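Local structure of negative regulator of ofd1 (Schizosaccharomyces pombe, 3MSV) at residues S146-A151 with K179-V184; A175-V180 with P204-A209; Y212-A217 with C258-A263. The protein inhibits the Ofd1 protein directly, positively regulates the stability of the released N-terminal domain of Sre1, is required for correct translation termination and acts as a nuclear import adaptor. One frame throughout, in Å; residues are numbered along the deposited sequence.

In the fold
The three contacts follow one another along the all-helical chain. Interaction 1 joins helices 144-158 and 166-189. Interaction 2 joins helix 166-189 to helix 198-217. Interaction 3 joins helix 198-217 to helix 251-267. The centres of interactions 1 and 2 lie about 8 Å apart. They share Lys179 and Val180. Helix 166-189 packs on helix 144-158 in one contact and on helix 198-217 in the other. Interaction 3 is centred about 14 Å from interaction 2, and Tyr176 touches Tyr212 between them. The centres of interactions 1 and 3 are about 21 Å apart, and the two do not touch. The series forms part of a helical-repeat framework that runs from the N-terminal family region into the C-terminal one.

Interaction 1: residues S146-A151 with K179-V184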
ATOM      1  N   SER A 146       7.606  -6.649  18.896  1.00 19.81           N
ATOM      2  CA  SER A 146       8.296  -5.695  19.730  1.00 19.75           C
ATOM      3  C   SER A 146       9.105  -4.685  18.923  1.00 19.28           C
ATOM      4  O   SER A 146       9.234  -3.529  19.317  1.00 19.02           O
ATOM      5  CB  SER A 146       9.190  -6.385  20.752  1.00 19.65           C
ATOM      6  OG  SER A 146       9.548  -5.403  21.702  1.00 20.82           O
ATOM      7  N   TYR A 147       9.646  -5.111  17.784  1.00 19.50           N
ATOM      8  CA  TYR A 147      10.338  -4.166  16.913  1.00 19.09           C
ATOM      9  C   TYR A 147       9.380  -3.188  16.220  1.00 19.14           C
ATOM     10  O   TYR A 147       9.711  -2.006  16.011  1.00 18.92           O
ATOM     11  CB  TYR A 147      11.262  -4.885  15.930  1.00 18.67           C
ATOM     12  CG  TYR A 147      12.619  -5.076  16.558  1.00 19.49           C
ATOM     13  CD1 TYR A 147      12.885  -6.196  17.332  1.00 19.13           C
ATOM     14  CD2 TYR A 147      13.592  -4.092  16.475  1.00 16.96           C
ATOM     15  CE1 TYR A 147      14.104  -6.363  17.962  1.00 19.16           C
ATOM     16  CE2 TYR A 147      14.831  -4.251  17.134  1.00 19.36           C
ATOM     17  CZ  TYR A 147      15.072  -5.398  17.860  1.00 18.98           C
ATOM     18  OH  TYR A 147      16.278  -5.600  18.519  1.00 20.50           O
ATOM     19  N   ILE A 148       8.190  -3.672  15.894  1.00 18.87           N
ATOM     20  CA  ILE A 148       7.136  -2.787  15.365  1.00 19.58           C
ATOM     21  C   ILE A 148       6.748  -1.744  16.422  1.00 19.74           C
ATOM     22  O   ILE A 148       6.674  -0.551  16.130  1.00 21.06           O
ATOM     23  CB  ILE A 148       5.907  -3.602  14.876  1.00 19.52           C
ATOM     24  CG1 ILE A 148       6.303  -4.470  13.681  1.00 18.65           C
ATOM     25  CG2 ILE A 148       4.740  -2.684  14.500  1.00 19.69           C
ATOM     26  CD1 ILE A 148       5.250  -5.570  13.323  1.00 20.57           C
ATOM     27  N   ASP A 149       6.539  -2.188  17.653  1.00 20.09           N
ATOM     28  CA  ASP A 149       6.232  -1.279  18.777  1.00 20.11           C
ATOM     29  C   ASP A 149       7.336  -0.225  18.943  1.00 19.21           C
ATOM     30  O   ASP A 149       7.065   0.976  19.047  1.00 18.65           O
ATOM     31  CB  ASP A 149       6.056  -2.071  20.091  1.00 19.83           C
ATOM     32  CG  ASP A 149       4.788  -2.951  20.099  1.00 23.38           C
ATOM     33  OD1 ASP A 149       3.824  -2.561  19.397  1.00 24.56           O
ATOM     34  OD2 ASP A 149       4.741  -4.012  20.822  1.00 22.75           O
ATOM     35  N   ALA A 150       8.588  -0.674  18.978  1.00 18.51           N
ATOM     36  CA  ALA A 150       9.718   0.260  19.045  1.00 17.82           C
ATOM     37  C   ALA A 150       9.727   1.247  17.882  1.00 17.46           C
ATOM     38  O   ALA A 150       9.948   2.442  18.083  1.00 18.14           O
ATOM     39  CB  ALA A 150      11.045  -0.502  19.115  1.00 17.48           C
ATOM     40  N   ALA A 151       9.472   0.766  16.670  1.00 17.12           N
ATOM     41  CA  ALA A 151       9.455   1.644  15.491  1.00 16.75           C
ATOM     42  C   ALA A 151       8.392   2.725  15.632  1.00 17.10           C
ATOM     43  O   ALA A 151       8.617   3.891  15.279  1.00 18.00           O
ATOM     44  CB  ALA A 151       9.236   0.836  14.210  1.00 15.13           C
ATOM     45  N   LYS A 179       1.767  -2.869  12.438  1.00 19.16           N
ATOM     46  CA  LYS A 179       1.117  -3.241  13.690  1.00 19.14           C
ATOM     47  C   LYS A 179      -0.269  -3.858  13.386  1.00 19.64           C
ATOM     48  O   LYS A 179      -0.640  -4.878  13.969  1.00 19.32           O
ATOM     49  CB  LYS A 179       0.998  -2.029  14.609  1.00 18.37           C
ATOM     50  CG  LYS A 179       0.341  -2.302  15.929  1.00 17.03           C
ATOM     51  CD  LYS A 179       1.215  -3.125  16.895  1.00 18.67           C
ATOM     52  CE  LYS A 179       0.555  -3.205  18.302  1.00 18.61           C
ATOM     53  NZ  LYS A 179       1.282  -4.151  19.237  1.00 17.31           N
ATOM     54  N   VAL A 180      -1.000  -3.247  12.457  1.00 20.26           N
ATOM     55  CA  VAL A 180      -2.309  -3.759  12.050  1.00 20.83           C
ATOM     56  C   VAL A 180      -2.186  -5.202  11.593  1.00 21.04           C
ATOM     57  O   VAL A 180      -2.991  -6.052  11.988  1.00 20.60           O
ATOM     58  CB  VAL A 180      -2.922  -2.965  10.891  1.00 20.80           C
ATOM     59  CG1 VAL A 180      -4.031  -3.778  10.241  1.00 22.29           C
ATOM     60  CG2 VAL A 180      -3.450  -1.610  11.372  1.00 20.79           C
ATOM     61  N   ARG A 181      -1.172  -5.481  10.767  1.00 21.38           N
ATOM     62  CA  ARG A 181      -1.002  -6.824  10.202  1.00 21.21           C
ATOM     63  C   ARG A 181      -0.727  -7.823  11.275  1.00 21.20           C
ATOM     64  O   ARG A 181      -1.261  -8.931  11.266  1.00 22.07           O
ATOM     65  CB  ARG A 181       0.123  -6.880   9.178  1.00 21.91           C
ATOM     66  CG  ARG A 181       0.286  -8.277   8.534  1.00 21.98           C
ATOM     67  CD  ARG A 181       1.499  -8.293   7.566  1.00 25.26           C
ATOM     68  NE  ARG A 181       2.644  -7.665   8.212  1.00 27.15           N
ATOM     69  CZ  ARG A 181       3.390  -8.268   9.128  1.00 28.28           C
ATOM     70  NH1 ARG A 181       3.139  -9.526   9.466  1.00 27.37           N
ATOM     71  NH2 ARG A 181       4.398  -7.628   9.692  1.00 29.11           N
ATOM     72  N   VAL A 182       0.117  -7.458  12.217  1.00 21.37           N
ATOM     73  CA  VAL A 182       0.407  -8.375  13.297  1.00 21.34           C
ATOM     74  C   VAL A 182      -0.812  -8.570  14.213  1.00 21.59           C
ATOM     75  O   VAL A 182      -1.037  -9.664  14.713  1.00 21.59           O
ATOM     76  CB  VAL A 182       1.659  -7.954  14.070  1.00 21.50           C
ATOM     77  CG1 VAL A 182       1.745  -8.689  15.404  1.00 21.80           C
ATOM     78  CG2 VAL A 182       2.894  -8.225  13.202  1.00 20.54           C
ATOM     79  N   LEU A 183      -1.609  -7.524  14.422  1.00 22.26           N
ATOM     80  CA  LEU A 183      -2.753  -7.651  15.324  1.00 22.72           C
ATOM     81  C   LEU A 183      -3.786  -8.612  14.710  1.00 23.34           C
ATOM     82  O   LEU A 183      -4.331  -9.476  15.395  1.00 23.10           O
ATOM     83  CB  LEU A 183      -3.365  -6.285  15.637  1.00 22.54           C
ATOM     84  CG  LEU A 183      -2.647  -5.441  16.698  1.00 22.34           C
ATOM     85  CD1 LEU A 183      -3.182  -4.025  16.738  1.00 21.96           C
ATOM     86  CD2 LEU A 183      -2.706  -6.083  18.074  1.00 20.86           C
ATOM     87  N   VAL A 184      -4.006  -8.472  13.406  1.00 24.15           N
ATOM     88  CA  VAL A 184      -4.811  -9.417  12.644  1.00 25.35           C
ATOM     89  C   VAL A 184      -4.349 -10.862  12.860  1.00 26.21           C
ATOM     90  O   VAL A 184      -5.140 -11.733  13.215  1.00 27.28           O
ATOM     91  CB  VAL A 184      -4.796  -9.077  11.160  1.00 25.45           C
ATOM     92  CG1 VAL A 184      -5.514 -10.161  10.369  1.00 25.69           C
ATOM     93  CG2 VAL A 184      -5.470  -7.739  10.946  1.00 23.96           C
TER
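Ile148 reaches helix 166-189 with two branches, and its first torsion sets both. CG1 is anti to the carbonyl carbon (chi1 -65°), while CG2 is anti to the backbone N. Ile148 CG2 meets the backbone of Lys179, 3.6 Å from Lys179 N. The CG1 branch extends further and brings Ile148 CD1 to 3.6 Å from Val182 CG2. There the two side chains cross obliquely. Ile148 CD1 also lies near the guanidinium of Arg181, at 4.3 Å from Arg181 NH2.

The polar half of the contact depends on a bend in Lys179. Its CG is anti to the backbone N, the chain turns at chi2 (72°), and the rest is extended. This carries the ammonium group across to Asp149. Lys179 NZ donates a hydrogen bond to Asp149 OD1 at 3.0 Å, as part of a salt bridge. Asp149 OD1 accepts it through the syn lone pair, facing the OD2 side. Asp149 OD2 stays further off, 3.8 Å from Lys179 NZ. Glu145 gives the same ammonium group a second salt bridge. Two carboxylates therefore hold the end of a largely buried lysine, which probably favours its charged form.

The segments run nearly antiparallel, at 148°, with their axes 10.4 Å apart. That spacing is bridged by branched apolar groups and one long lysine. The arrangement is a helical hairpin, since the two helices follow each other directly in the chain. It is in keeping with the helix repeats of this protein. Arg181 pairs with Glu178 and Glu144. Helix 114-129 packs behind segment 146-151, against Tyr147 and Ile148. Helix 198-217 packs on Lys179, Val180 and Leu183, and helix 235-244 on Val180 and Arg181.

Interaction 2: residues A175-V180 with P204-A209; sequences AYLEKV and PYIEKA
Tyr176 and Tyr205 meet in the tight part of this contact. Tyr176 CD2 lies at the edge of the Tyr205 ring, near its plane, 3.9 Å from Tyr205 CD2. Each ring also takes an aliphatic lysine group over one face. Lys208 CB sits 3.6 Å from the centroid of the Tyr176 ring, a CH-pi contact. Lys179 CG does the same to Tyr205, at 3.8 Å from its ring centroid.

Aliphatic groups fill the flank. Leu177 CD2 packs on Ala209 CB at 3.7 Å, and Val180 CG2 on Ile206 CD1 at 3.6 Å. The segment axes are 8.5 Å apart at 158°. The CA atoms come nearest at Tyr176 and Ala209, consistent with the small Ala209 allowing a close approach.

The looser side is at the far end of the partly exposed Lys208. Its CB points toward segment 175-180, but the chain bends at chi3 and chi4 and its end leads away. Tyr176 OH is hydrogen-bonded to Gln156 of helix 144-158.

The pair is a near-antiparallel hairpin of helices 166-189 and 198-217. Helix 144-158 touches Tyr176 and Lys179, helix 235-244 lies against Leu177, Val180 and Ile206, and helix 14-32 packs on Ile206 and Glu207.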
ATOM      1  N   ALA A 175       4.787   1.934  10.195  1.00 16.95           N
ATOM      2  CA  ALA A 175       4.821   1.183  11.444  1.00 16.34           C
ATOM      3  C   ALA A 175       3.412   0.914  11.957  1.00 16.62           C
ATOM      4  O   ALA A 175       3.141  -0.178  12.462  1.00 16.43           O
ATOM      5  CB  ALA A 175       5.620   1.933  12.490  1.00 16.42           C
ATOM      6  N   TYR A 176       2.507   1.895  11.843  1.00 16.42           N
ATOM      7  CA  TYR A 176       1.136   1.649  12.281  1.00 16.49           C
ATOM      8  C   TYR A 176       0.532   0.531  11.440  1.00 16.99           C
ATOM      9  O   TYR A 176      -0.212  -0.308  11.935  1.00 17.69           O
ATOM     10  CB  TYR A 176       0.276   2.914  12.209  1.00 16.22           C
ATOM     11  CG  TYR A 176       0.574   3.947  13.306  1.00 16.89           C
ATOM     12  CD1 TYR A 176       0.702   5.288  12.995  1.00 16.00           C
ATOM     13  CD2 TYR A 176       0.723   3.573  14.650  1.00 15.82           C
ATOM     14  CE1 TYR A 176       0.964   6.227  13.962  1.00 16.25           C
ATOM     15  CE2 TYR A 176       0.970   4.538  15.655  1.00 15.03           C
ATOM     16  CZ  TYR A 176       1.101   5.856  15.288  1.00 16.69           C
ATOM     17  OH  TYR A 176       1.363   6.843  16.212  1.00 18.21           O
ATOM     18  N   LEU A 177       0.879   0.491  10.162  1.00 17.85           N
ATOM     19  CA  LEU A 177       0.271  -0.499   9.290  1.00 18.70           C
ATOM     20  C   LEU A 177       0.819  -1.897   9.551  1.00 19.23           C
ATOM     21  O   LEU A 177       0.054  -2.870   9.506  1.00 19.61           O
ATOM     22  CB  LEU A 177       0.369  -0.095   7.820  1.00 18.02           C
ATOM     23  CG  LEU A 177      -0.578   1.061   7.462  1.00 18.67           C
ATOM     24  CD1 LEU A 177      -0.303   1.531   6.044  1.00 19.44           C
ATOM     25  CD2 LEU A 177      -2.064   0.678   7.633  1.00 16.54           C
ATOM     26  N   GLU A 178       2.115  -2.011   9.849  1.00 18.96           N
ATOM     27  CA  GLU A 178       2.652  -3.329  10.224  1.00 19.68           C
ATOM     28  C   GLU A 178       2.051  -3.801  11.547  1.00 19.52           C
ATOM     29  O   GLU A 178       1.856  -4.999  11.774  1.00 19.53           O
ATOM     30  CB  GLU A 178       4.180  -3.320  10.327  1.00 19.65           C
ATOM     31  CG  GLU A 178       4.902  -3.029   9.034  1.00 22.78           C
ATOM     32  CD  GLU A 178       4.673  -4.076   7.943  1.00 27.87           C
ATOM     33  OE1 GLU A 178       4.323  -5.254   8.248  1.00 28.59           O
ATOM     34  OE2 GLU A 178       4.854  -3.708   6.758  1.00 29.19           O
ATOM     35  N   LYS A 179       1.767  -2.869  12.438  1.00 19.16           N
ATOM     36  CA  LYS A 179       1.117  -3.241  13.690  1.00 19.14           C
ATOM     37  C   LYS A 179      -0.269  -3.858  13.386  1.00 19.64           C
ATOM     38  O   LYS A 179      -0.640  -4.878  13.969  1.00 19.32           O
ATOM     39  CB  LYS A 179       0.998  -2.029  14.609  1.00 18.37           C
ATOM     40  CG  LYS A 179       0.341  -2.302  15.929  1.00 17.03           C
ATOM     41  CD  LYS A 179       1.215  -3.125  16.895  1.00 18.67           C
ATOM     42  CE  LYS A 179       0.555  -3.205  18.302  1.00 18.61           C
ATOM     43  NZ  LYS A 179       1.282  -4.151  19.237  1.00 17.31           N
ATOM     44  N   VAL A 180      -1.000  -3.247  12.457  1.00 20.26           N
ATOM     45  CA  VAL A 180      -2.309  -3.759  12.050  1.00 20.83           C
ATOM     46  C   VAL A 180      -2.186  -5.202  11.593  1.00 21.04           C
ATOM     47  O   VAL A 180      -2.991  -6.052  11.988  1.00 20.60           O
ATOM     48  CB  VAL A 180      -2.922  -2.965  10.891  1.00 20.80           C
ATOM     49  CG1 VAL A 180      -4.031  -3.778  10.241  1.00 22.29           C
ATOM     50  CG2 VAL A 180      -3.450  -1.610  11.372  1.00 20.79           C
ATOM     51  N   PRO A 204      -8.043   1.590  15.726  1.00 22.58           N
ATOM     52  CA  PRO A 204      -7.229   2.696  16.242  1.00 22.86           C
ATOM     53  C   PRO A 204      -5.881   2.870  15.502  1.00 23.14           C
ATOM     54  O   PRO A 204      -5.371   3.991  15.401  1.00 22.87           O
ATOM     55  CB  PRO A 204      -7.010   2.318  17.724  1.00 22.93           C
ATOM     56  CG  PRO A 204      -8.204   1.407  18.058  1.00 22.15           C
ATOM     57  CD  PRO A 204      -8.388   0.612  16.780  1.00 22.41           C
ATOM     58  N   TYR A 205      -5.302   1.783  14.997  1.00 23.17           N
ATOM     59  CA  TYR A 205      -4.013   1.902  14.288  1.00 23.19           C
ATOM     60  C   TYR A 205      -4.248   2.245  12.817  1.00 22.99           C
ATOM     61  O   TYR A 205      -3.455   2.954  12.199  1.00 22.58           O
ATOM     62  CB  TYR A 205      -3.205   0.618  14.420  1.00 23.97           C
ATOM     63  CG  TYR A 205      -2.754   0.357  15.840  1.00 25.91           C
ATOM     64  CD1 TYR A 205      -3.469  -0.497  16.673  1.00 30.20           C
ATOM     65  CD2 TYR A 205      -1.632   0.983  16.355  1.00 27.18           C
ATOM     66  CE1 TYR A 205      -3.051  -0.742  17.990  1.00 30.70           C
ATOM     67  CE2 TYR A 205      -1.213   0.759  17.655  1.00 29.64           C
ATOM     68  CZ  TYR A 205      -1.916  -0.106  18.460  1.00 31.41           C
ATOM     69  OH  TYR A 205      -1.499  -0.317  19.747  1.00 35.76           O
ATOM     70  N   ILE A 206      -5.356   1.753  12.267  1.00 22.15           N
ATOM     71  CA  ILE A 206      -5.800   2.172  10.942  1.00 21.87           C
ATOM     72  C   ILE A 206      -6.027   3.669  10.916  1.00 21.71           C
ATOM     73  O   ILE A 206      -5.592   4.364  10.003  1.00 22.02           O
ATOM     74  CB  ILE A 206      -7.119   1.490  10.542  1.00 21.23           C
ATOM     75  CG1 ILE A 206      -6.881  -0.001  10.334  1.00 20.64           C
ATOM     76  CG2 ILE A 206      -7.670   2.147   9.293  1.00 19.90           C
ATOM     77  CD1 ILE A 206      -5.963  -0.326   9.162  1.00 19.91           C
ATOM     78  N   GLU A 207      -6.696   4.174  11.940  1.00 22.37           N
ATOM     79  CA  GLU A 207      -6.941   5.609  12.050  1.00 22.71           C
ATOM     80  C   GLU A 207      -5.635   6.418  12.179  1.00 21.87           C
ATOM     81  O   GLU A 207      -5.509   7.512  11.624  1.00 21.64           O
ATOM     82  CB  GLU A 207      -7.881   5.891  13.231  1.00 23.37           C
ATOM     83  CG  GLU A 207      -8.255   7.368  13.404  1.00 27.95           C
ATOM     84  CD  GLU A 207      -9.209   7.621  14.580  1.00 33.53           C
ATOM     85  OE1 GLU A 207      -9.348   6.736  15.448  1.00 37.51           O
ATOM     86  OE2 GLU A 207      -9.835   8.705  14.639  1.00 37.09           O
ATOM     87  N   LYS A 208      -4.674   5.902  12.932  1.00 21.07           N
ATOM     88  CA  LYS A 208      -3.424   6.616  13.093  1.00 21.20           C
ATOM     89  C   LYS A 208      -2.640   6.592  11.772  1.00 20.88           C
ATOM     90  O   LYS A 208      -2.030   7.577  11.391  1.00 21.06           O
ATOM     91  CB  LYS A 208      -2.590   6.030  14.255  1.00 21.84           C
ATOM     92  CG  LYS A 208      -3.005   6.530  15.675  1.00 22.03           C
ATOM     93  CD  LYS A 208      -2.693   5.430  16.674  1.00 28.97           C
ATOM     94  CE  LYS A 208      -2.281   5.935  18.050  1.00 31.67           C
ATOM     95  NZ  LYS A 208      -3.084   7.100  18.487  1.00 34.14           N
ATOM     96  N   ALA A 209      -2.658   5.468  11.076  1.00 20.20           N
ATOM     97  CA  ALA A 209      -1.976   5.390   9.812  1.00 20.66           C
ATOM     98  C   ALA A 209      -2.556   6.409   8.854  1.00 21.00           C
ATOM     99  O   ALA A 209      -1.813   7.114   8.185  1.00 20.99           O
ATOM    100  CB  ALA A 209      -2.080   4.007   9.227  1.00 20.48           C
TER

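Interaction 3: residues Y212-A217 with C258-A263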
ATOM      1  N   TYR A 212      -1.541  10.076   9.218  1.00 20.53           N
ATOM      2  CA  TYR A 212      -0.238  10.501   8.690  1.00 19.97           C
ATOM      3  C   TYR A 212      -0.108  10.328   7.173  1.00 20.23           C
ATOM      4  O   TYR A 212       0.635  11.055   6.534  1.00 19.69           O
ATOM      5  CB  TYR A 212       0.909   9.826   9.465  1.00 19.56           C
ATOM      6  CG  TYR A 212       0.907  10.274  10.905  1.00 18.70           C
ATOM      7  CD1 TYR A 212       0.390   9.466  11.911  1.00 19.17           C
ATOM      8  CD2 TYR A 212       1.373  11.528  11.249  1.00 18.84           C
ATOM      9  CE1 TYR A 212       0.350   9.893  13.233  1.00 20.13           C
ATOM     10  CE2 TYR A 212       1.346  11.976  12.573  1.00 19.78           C
ATOM     11  CZ  TYR A 212       0.826  11.155  13.555  1.00 19.81           C
ATOM     12  OH  TYR A 212       0.792  11.591  14.858  1.00 19.15           O
ATOM     13  N   LEU A 213      -0.870   9.407   6.585  1.00 20.45           N
ATOM     14  CA  LEU A 213      -0.825   9.247   5.129  1.00 21.13           C
ATOM     15  C   LEU A 213      -1.487  10.406   4.398  1.00 21.72           C
ATOM     16  O   LEU A 213      -1.008  10.864   3.359  1.00 22.23           O
ATOM     17  CB  LEU A 213      -1.479   7.929   4.709  1.00 20.94           C
ATOM     18  CG  LEU A 213      -0.749   6.657   5.116  1.00 21.44           C
ATOM     19  CD1 LEU A 213      -1.614   5.414   4.828  1.00 20.93           C
ATOM     20  CD2 LEU A 213       0.625   6.576   4.442  1.00 20.83           C
ATOM     21  N   ARG A 214      -2.591  10.891   4.949  1.00 22.99           N
ATOM     22  CA  ARG A 214      -3.410  11.900   4.286  1.00 23.69           C
ATOM     23  C   ARG A 214      -2.611  13.130   3.920  1.00 23.83           C
ATOM     24  O   ARG A 214      -2.646  13.565   2.776  1.00 24.26           O
ATOM     25  CB  ARG A 214      -4.617  12.262   5.172  1.00 24.51           C
ATOM     26  CG  ARG A 214      -5.604  13.211   4.545  1.00 25.01           C
ATOM     27  CD  ARG A 214      -6.715  13.559   5.544  1.00 25.63           C
ATOM     28  NE  ARG A 214      -7.510  12.409   5.958  1.00 24.13           N
ATOM     29  CZ  ARG A 214      -8.497  11.893   5.236  1.00 26.35           C
ATOM     30  NH1 ARG A 214      -8.795  12.409   4.054  1.00 27.09           N
ATOM     31  NH2 ARG A 214      -9.188  10.859   5.687  1.00 26.26           N
ATOM     32  N   PRO A 215      -1.874  13.707   4.883  1.00 24.18           N
ATOM     33  CA  PRO A 215      -1.019  14.839   4.524  1.00 24.21           C
ATOM     34  C   PRO A 215       0.036  14.508   3.452  1.00 24.81           C
ATOM     35  O   PRO A 215       0.292  15.335   2.573  1.00 24.47           O
ATOM     36  CB  PRO A 215      -0.335  15.229   5.851  1.00 24.07           C
ATOM     37  CG  PRO A 215      -0.727  14.193   6.843  1.00 24.91           C
ATOM     38  CD  PRO A 215      -1.974  13.521   6.339  1.00 24.16           C
ATOM     39  N   LEU A 216       0.645  13.324   3.517  1.00 25.11           N
ATOM     40  CA  LEU A 216       1.671  12.956   2.525  1.00 25.76           C
ATOM     41  C   LEU A 216       1.051  12.906   1.137  1.00 26.26           C
ATOM     42  O   LEU A 216       1.710  13.187   0.153  1.00 25.92           O
ATOM     43  CB  LEU A 216       2.288  11.587   2.827  1.00 25.07           C
ATOM     44  CG  LEU A 216       3.046  11.418   4.137  1.00 25.77           C
ATOM     45  CD1 LEU A 216       3.569   9.978   4.251  1.00 22.67           C
ATOM     46  CD2 LEU A 216       4.197  12.455   4.227  1.00 25.37           C
ATOM     47  N   ALA A 217      -0.220  12.525   1.075  1.00 27.54           N
ATOM     48  CA  ALA A 217      -0.908  12.395  -0.199  1.00 28.99           C
ATOM     49  C   ALA A 217      -1.259  13.761  -0.816  1.00 30.27           C
ATOM     50  O   ALA A 217      -1.582  13.836  -1.992  1.00 30.53           O
ATOM     51  CB  ALA A 217      -2.137  11.575  -0.036  1.00 28.05           C
ATOM     52  N   CYS A 258      -9.189   5.227  -0.277  1.00 30.48           N
ATOM     53  CA  CYS A 258      -8.582   4.646  -1.462  1.00 30.88           C
ATOM     54  C   CYS A 258      -7.886   5.660  -2.350  1.00 29.77           C
ATOM     55  O   CYS A 258      -6.868   5.335  -2.962  1.00 29.77           O
ATOM     56  CB  CYS A 258      -9.574   3.818  -2.258  1.00 30.46           C
ATOM     57  SG  CYS A 258     -10.192   2.502  -1.219  1.00 36.56           S
ATOM     58  N   SER A 259      -8.412   6.879  -2.427  1.00 28.88           N
ATOM     59  CA  SER A 259      -7.746   7.870  -3.259  1.00 28.58           C
ATOM     60  C   SER A 259      -6.466   8.378  -2.586  1.00 27.94           C
ATOM     61  O   SER A 259      -5.506   8.722  -3.264  1.00 28.40           O
ATOM     62  CB  SER A 259      -8.676   9.012  -3.648  1.00 28.65           C
ATOM     63  OG  SER A 259      -9.056   9.729  -2.509  1.00 30.16           O
ATOM     64  N   ILE A 260      -6.433   8.401  -1.255  1.00 27.14           N
ATOM     65  CA  ILE A 260      -5.159   8.607  -0.556  1.00 26.07           C
ATOM     66  C   ILE A 260      -4.079   7.585  -0.972  1.00 25.28           C
ATOM     67  O   ILE A 260      -2.947   7.952  -1.317  1.00 24.44           O
ATOM     68  CB  ILE A 260      -5.359   8.572   0.979  1.00 26.47           C
ATOM     69  CG1 ILE A 260      -6.097   9.832   1.422  1.00 25.90           C
ATOM     70  CG2 ILE A 260      -4.019   8.448   1.724  1.00 25.94           C
ATOM     71  CD1 ILE A 260      -6.731   9.689   2.757  1.00 27.38           C
ATOM     72  N   ILE A 261      -4.445   6.310  -0.937  1.00 24.47           N
ATOM     73  CA  ILE A 261      -3.537   5.221  -1.253  1.00 24.63           C
ATOM     74  C   ILE A 261      -3.032   5.353  -2.691  1.00 25.51           C
ATOM     75  O   ILE A 261      -1.824   5.347  -2.958  1.00 25.56           O
ATOM     76  CB  ILE A 261      -4.257   3.885  -1.045  1.00 24.81           C
ATOM     77  CG1 ILE A 261      -4.532   3.677   0.455  1.00 24.59           C
ATOM     78  CG2 ILE A 261      -3.488   2.722  -1.670  1.00 24.28           C
ATOM     79  CD1 ILE A 261      -5.336   2.417   0.767  1.00 25.78           C
ATOM     80  N   THR A 262      -3.972   5.518  -3.614  1.00 25.17           N
ATOM     81  CA  THR A 262      -3.665   5.710  -5.022  1.00 25.21           C
ATOM     82  C   THR A 262      -2.782   6.915  -5.212  1.00 24.72           C
ATOM     83  O   THR A 262      -1.794   6.883  -5.950  1.00 24.58           O
ATOM     84  CB  THR A 262      -4.962   5.958  -5.805  1.00 25.01           C
ATOM     85  OG1 THR A 262      -5.700   4.742  -5.838  1.00 26.22           O
ATOM     86  CG2 THR A 262      -4.664   6.385  -7.207  1.00 26.01           C
ATOM     87  N   ALA A 263      -3.145   8.001  -4.551  1.00 24.07           N
ATOM     88  CA  ALA A 263      -2.366   9.214  -4.700  1.00 24.00           C
ATOM     89  C   ALA A 263      -0.908   9.004  -4.268  1.00 23.66           C
ATOM     90  O   ALA A 263       0.013   9.509  -4.902  1.00 24.41           O
ATOM     91  CB  ALA A 263      -3.018  10.346  -3.944  1.00 23.63           C
TER
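The guanidinium of Arg214 carries the methyl CD1 of Ile260 over one face. Ile260 CD1 stands 3.6 Å above the Arg214 guanidinium plane, off its centre. Ile260 CD1 comes closest to Arg214 NH1, at 3.7 Å. Ile260 CD1 also meets the aliphatic part of the same side chain, 4.1 Å from Arg214 CG.

Arg214 starts with CG anti to the backbone N (chi1 -175°) and bends at chi3, which turns the flat group over the isoleucine. A salt bridge from Arg214 NH2 to Asp256, one turn before Ile260 on helix 251-267, holds the charged end. The arginine thus grips that helix twice, by charge and by apolar contact. Helix 14-32 also packs along it, through Leu21, Gln24, Lys25 and Ala28.

The two segments cross at 54°, with their axes 9.0 Å apart. They belong to the helix-repeat array, and the contact joins the N-terminal Nro1 family region to the C-terminal one.

The other branch of Ile260 completes the apolar part. Ile260 CG2 lies 4.0 Å from Leu213 CB and 4.1 Å from Ala217 CB. Ala217 CB also touches the backbone, 3.9 Å from Ile260 O. The CA atoms come nearest at Ala217 and Ala263, two small residues whose CB atoms are 4.2 Å apart. Leu264 extends this patch against Leu213, Leu216 and Ala217. Nearby, Lys267 NZ is hydrogen-bonded to Leu216 O. Helix 235-244 touches both segments, with Leu238 against Leu213 and Ile261.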